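PDB 4HAM: Lmo2241 protein, which probably binds DNA as a dimeric GntR-family transcription regulator, through a winged helix-turn-helix domain. Local coordinates for residues 15-24 and 54-65. Numbering follows the deposited sequence.
Sequences IYEQIVQKIK and TVSKAYQELERQ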
loop_
_atom_site.group_PDB
_atom_site.type_symbol
_atom_site.label_atom_id
_atom_site.label_comp_id
_atom_site.label_asym_id
_atom_site.label_seq_id
_atom_site.Cartn_x
_atom_site.Cartn_y
_atom_site.Cartn_z
ATOM N N ILE A 15 -0.025 -7.148 -14.073
ATOM C CA ILE A 15 -0.268 -8.587 -14.120
ATOM C C ILE A 15 0.791 -9.376 -13.345
ATOM O O ILE A 15 0.450 -10.307 -12.620
ATOM C CB ILE A 15 -0.348 -9.128 -15.575
ATOM C CG1 ILE A 15 -1.431 -8.380 -16.359
ATOM C CG2 ILE A 15 -0.652 -10.624 -15.575
ATOM C CD1 ILE A 15 -2.740 -8.325 -15.659
ATOM N N TYR A 16 2.063 -9.015 -13.490
ATOM C CA TYR A 16 3.107 -9.796 -12.825
ATOM C C TYR A 16 2.903 -9.747 -11.297
ATOM O O TYR A 16 3.096 -10.751 -10.611
ATOM C CB TYR A 16 4.528 -9.353 -13.239
ATOM C CG TYR A 16 5.097 -8.234 -12.394
ATOM C CD1 TYR A 16 5.875 -8.507 -11.270
ATOM C CD2 TYR A 16 4.844 -6.905 -12.710
ATOM C CE1 TYR A 16 6.379 -7.492 -10.489
ATOM C CE2 TYR A 16 5.351 -5.880 -11.937
ATOM C CZ TYR A 16 6.119 -6.180 -10.829
ATOM O OH TYR A 16 6.623 -5.157 -10.054
ATOM N N GLU A 17 2.478 -8.594 -10.791
ATOM C CA GLU A 17 2.270 -8.421 -9.360
ATOM C C GLU A 17 1.070 -9.223 -8.865
ATOM O O GLU A 17 1.072 -9.736 -7.746
ATOM C CB GLU A 17 2.108 -6.936 -9.012
ATOM C CG GLU A 17 1.949 -6.676 -7.527
ATOM C CD GLU A 17 2.115 -5.221 -7.157
ATOM O OE1 GLU A 17 2.091 -4.366 -8.068
ATOM O OE2 GLU A 17 2.279 -4.930 -5.953
ATOM N N GLN A 18 0.041 -9.326 -9.702
ATOM C CA GLN A 18 -1.132 -10.120 -9.369
ATOM C C GLN A 18 -0.718 -11.577 -9.199
ATOM O O GLN A 18 -1.149 -12.254 -8.256
ATOM C CB GLN A 18 -2.207 -9.969 -10.453
ATOM C CG GLN A 18 -2.846 -8.597 -10.452
ATOM C CD GLN A 18 -3.984 -8.476 -11.445
ATOM O OE1 GLN A 18 -4.861 -9.335 -11.504
ATOM N NE2 GLN A 18 -3.971 -7.404 -12.234
ATOM N N ILE A 19 0.146 -12.043 -10.102
ATOM C CA ILE A 19 0.675 -13.405 -10.023
ATOM C C ILE A 19 1.483 -13.606 -8.758
ATOM O O ILE A 19 1.299 -14.603 -8.056
ATOM C CB ILE A 19 1.534 -13.736 -11.249
ATOM C CG1 ILE A 19 0.641 -13.723 -12.500
ATOM C CG2 ILE A 19 2.208 -15.099 -11.091
ATOM C CD1 ILE A 19 1.428 -13.892 -13.794
ATOM N N VAL A 20 2.377 -12.664 -8.465
ATOM C CA VAL A 20 3.156 -12.738 -7.226
ATOM C C VAL A 20 2.220 -12.844 -6.017
ATOM O O VAL A 20 2.397 -13.693 -5.140
ATOM C CB VAL A 20 4.057 -11.499 -7.044
ATOM C CG1 VAL A 20 4.695 -11.484 -5.634
ATOM C CG2 VAL A 20 5.122 -11.454 -8.136
ATOM N N GLN A 21 1.201 -11.995 -5.983
ATOM C CA GLN A 21 0.361 -11.919 -4.783
ATOM C C GLN A 21 -0.571 -13.117 -4.641
ATOM O O GLN A 21 -0.864 -13.541 -3.530
ATOM C CB GLN A 21 -0.422 -10.598 -4.720
ATOM C CG GLN A 21 0.466 -9.343 -4.571
ATOM C CD GLN A 21 1.160 -9.275 -3.214
ATOM O OE1 GLN A 21 2.288 -9.746 -3.053
ATOM N NE2 GLN A 21 0.475 -8.710 -2.229
ATOM N N LYS A 22 -1.028 -13.678 -5.761
ATOM C CA LYS A 22 -1.871 -14.866 -5.704
ATOM C C LYS A 22 -1.090 -16.100 -5.237
ATOM O O LYS A 22 -1.589 -16.890 -4.435
ATOM C CB LYS A 22 -2.522 -15.127 -7.060
ATOM C CG LYS A 22 -3.656 -14.168 -7.362
ATOM C CD LYS A 22 -4.931 -14.550 -6.589
ATOM C CE LYS A 22 -6.079 -13.632 -6.970
ATOM N NZ LYS A 22 -7.377 -14.029 -6.348
ATOM N N ILE A 23 0.136 -16.246 -5.728
ATOM C CA ILE A 23 0.998 -17.334 -5.285
ATOM C C ILE A 23 1.283 -17.219 -3.789
ATOM O O ILE A 23 1.184 -18.207 -3.055
ATOM C CB ILE A 23 2.308 -17.389 -6.080
ATOM C CG1 ILE A 23 2.030 -17.742 -7.537
ATOM C CG2 ILE A 23 3.269 -18.417 -5.454
ATOM C CD1 ILE A 23 1.292 -19.027 -7.691
ATOM N N LYS A 24 1.623 -16.012 -3.346
ATOM C CA LYS A 24 1.854 -15.748 -1.927
ATOM C C LYS A 24 0.630 -16.117 -1.071
ATOM O O LYS A 24 0.755 -16.770 -0.030
ATOM C CB LYS A 24 2.204 -14.266 -1.730
ATOM C CG LYS A 24 2.663 -13.914 -0.329
ATOM C CD LYS A 24 2.923 -12.414 -0.150
ATOM C CE LYS A 24 4.116 -11.924 -0.966
ATOM N NZ LYS A 24 4.463 -10.493 -0.683
ATOM N N THR A 54 6.062 -12.012 -18.753
ATOM C CA THR A 54 5.342 -11.542 -17.568
ATOM C C THR A 54 5.406 -12.560 -16.432
ATOM O O THR A 54 5.618 -12.210 -15.267
ATOM C CB THR A 54 3.870 -11.230 -17.917
ATOM O OG1 THR A 54 3.845 -10.207 -18.914
ATOM C CG2 THR A 54 3.098 -10.749 -16.696
ATOM N N VAL A 55 5.230 -13.833 -16.765
ATOM C CA VAL A 55 5.341 -14.882 -15.756
ATOM C C VAL A 55 6.774 -14.993 -15.213
ATOM O O VAL A 55 6.979 -15.225 -14.032
ATOM C CB VAL A 55 4.877 -16.240 -16.321
ATOM C CG1 VAL A 55 5.047 -17.345 -15.280
ATOM C CG2 VAL A 55 3.419 -16.138 -16.781
ATOM N N SER A 56 7.755 -14.807 -16.084
ATOM C CA SER A 56 9.147 -14.830 -15.661
ATOM C C SER A 56 9.421 -13.707 -14.660
ATOM O O SER A 56 10.107 -13.897 -13.651
ATOM C CB SER A 56 10.064 -14.706 -16.874
ATOM O OG SER A 56 11.413 -14.569 -16.470
ATOM N N LYS A 57 8.851 -12.541 -14.930
ATOM C CA LYS A 57 8.996 -11.384 -14.055
ATOM C C LYS A 57 8.399 -11.666 -12.667
ATOM O O LYS A 57 8.987 -11.325 -11.636
ATOM C CB LYS A 57 8.326 -10.184 -14.719
ATOM C CG LYS A 57 8.565 -8.846 -14.057
ATOM C CD LYS A 57 8.216 -7.715 -15.031
ATOM C CE LYS A 57 7.986 -6.398 -14.296
ATOM N NZ LYS A 57 8.894 -6.280 -13.123
ATOM N N ALA A 58 7.230 -12.302 -12.650
ATOM C CA ALA A 58 6.580 -12.679 -11.408
ATOM C C ALA A 58 7.398 -13.702 -10.623
ATOM O O ALA A 58 7.552 -13.582 -9.411
ATOM C CB ALA A 58 5.173 -13.244 -11.695
ATOM N N TYR A 59 7.904 -14.712 -11.314
ATOM C CA TYR A 59 8.719 -15.731 -10.644
ATOM C C TYR A 59 10.020 -15.156 -10.094
ATOM O O TYR A 59 10.494 -15.571 -9.031
ATOM C CB TYR A 59 9.024 -16.892 -11.595
ATOM C CG TYR A 59 7.937 -17.966 -11.646
ATOM C CD1 TYR A 59 8.274 -19.298 -11.852
ATOM C CD2 TYR A 59 6.589 -17.642 -11.499
ATOM C CE1 TYR A 59 7.309 -20.285 -11.910
ATOM C CE2 TYR A 59 5.603 -18.631 -11.556
ATOM C CZ TYR A 59 5.981 -19.954 -11.762
ATOM O OH TYR A 59 5.038 -20.958 -11.816
ATOM N N GLN A 60 10.625 -14.229 -10.829
ATOM C CA GLN A 60 11.822 -13.542 -10.326
ATOM C C GLN A 60 11.525 -12.774 -9.039
ATOM O O GLN A 60 12.323 -12.772 -8.092
ATOM C CB GLN A 60 12.385 -12.576 -11.369
ATOM C CG GLN A 60 13.055 -13.257 -12.533
ATOM C CD GLN A 60 13.667 -12.269 -13.512
ATOM O OE1 GLN A 60 13.933 -11.117 -13.164
ATOM N NE2 GLN A 60 13.882 -12.714 -14.747
ATOM N N GLU A 61 10.375 -12.114 -9.007
ATOM C CA GLU A 61 9.977 -11.351 -7.828
ATOM C C GLU A 61 9.635 -12.286 -6.660
ATOM O O GLU A 61 10.011 -12.025 -5.511
ATOM C CB GLU A 61 8.812 -10.413 -8.155
ATOM C CG GLU A 61 8.326 -9.588 -6.965
ATOM C CD GLU A 61 9.416 -8.693 -6.375
ATOM O OE1 GLU A 61 10.339 -8.269 -7.120
ATOM O OE2 GLU A 61 9.344 -8.405 -5.157
ATOM N N LEU A 62 8.955 -13.387 -6.963
ATOM C CA LEU A 62 8.688 -14.411 -5.956
ATOM C C LEU A 62 9.984 -15.009 -5.373
ATOM O O LEU A 62 10.066 -15.250 -4.179
ATOM C CB LEU A 62 7.812 -15.524 -6.530
ATOM C CG LEU A 62 6.334 -15.153 -6.669
ATOM C CD1 LEU A 62 5.635 -16.100 -7.631
ATOM C CD2 LEU A 62 5.682 -15.192 -5.292
ATOM N N GLU A 63 10.987 -15.247 -6.207
ATOM C CA GLU A 63 12.261 -15.772 -5.705
ATOM C C GLU A 63 13.021 -14.717 -4.903
ATOM O O GLU A 63 13.673 -15.027 -3.907
ATOM C CB GLU A 63 13.130 -16.309 -6.848
ATOM C CG GLU A 63 14.378 -17.050 -6.364
ATOM C CD GLU A 63 14.817 -18.197 -7.284
ATOM O OE1 GLU A 63 14.347 -18.274 -8.440
ATOM O OE2 GLU A 63 15.638 -19.032 -6.843
ATOM N N ARG A 64 12.934 -13.466 -5.336
ATOM C CA ARG A 64 13.550 -12.373 -4.600
ATOM C C ARG A 64 12.988 -12.307 -3.180
ATOM O O ARG A 64 13.729 -12.115 -2.212
ATOM C CB ARG A 64 13.300 -11.057 -5.327
ATOM C CG ARG A 64 13.860 -9.847 -4.639
ATOM C CD ARG A 64 13.324 -8.585 -5.290
ATOM N NE ARG A 64 13.738 -7.372 -4.596
ATOM C CZ ARG A 64 13.221 -6.171 -4.833
ATOM N NH1 ARG A 64 12.263 -6.033 -5.740
ATOM N NH2 ARG A 64 13.654 -5.110 -4.164
ATOM N N GLN A 65 11.675 -12.479 -3.061
ATOM C CA GLN A 65 11.001 -12.405 -1.768
ATOM C C GLN A 65 11.128 -13.712 -1.006
ATOM O O GLN A 65 10.611 -13.834 0.105
ATOM C CB GLN A 65 9.517 -12.031 -1.945
ATOM C CG GLN A 65 9.297 -10.612 -2.438
ATOM C CD GLN A 65 7.830 -10.200 -2.425
ATOM O OE1 GLN A 65 7.071 -10.571 -1.528
ATOM N NE2 GLN A 65 7.427 -9.438 -3.425
HETATM O O HOH W 1 4.592 -8.525 -3.756
#
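Ala58 sits against Tyr16, Ile19 and Val20 where the first helix of the winged helix-turn-helix domain crosses helix 52-64, which follows helix 41-48 in the sequence as the recognition helix does in this fold. The segment axes approach to 8.2 Å at 46°, and the small alanine permits this closeness: its CB lies 3.4 Å from Tyr16 O and 3.5 Å from Ile19 CG2.

Apolar packing continues toward the C-terminal ends. Leu62 CD2 meets Val20 CG1 at 3.9 Å, while its other methyl, CD1, abuts Ile23 CB. Val55 CG2 meets Ile19 CD1 and Val55 also packs on Phe44 and Ala45, so that helices 15-29, 41-48 and 52-64 share one core.

At the more exposed margin the contact is aromatic. Tyr16 CG lies between backbone N and carbonyl carbon (chi1 88°), which sets the ring beside helix 52-64, Lys57 over one face and Glu61 CB at its edge. Lys57 NZ stands 3.7 Å from the Tyr16 ring centroid and 16° off its normal, a cation-pi arrangement, with CE making a CH-pi contact beside it.

Polar bonds close the C-terminal end. Gln65 NE2 donates to Glu61 OE2, fixing the amide's orientation, and a water links NE2 to Gln21 OE1. In the conformer described, Lys24 forms a salt bridge with Asp104 of the second subunit, and its NZ reaches Gln65 OE1 at 2.7 Å, in the carbonyl plane on a lone pair.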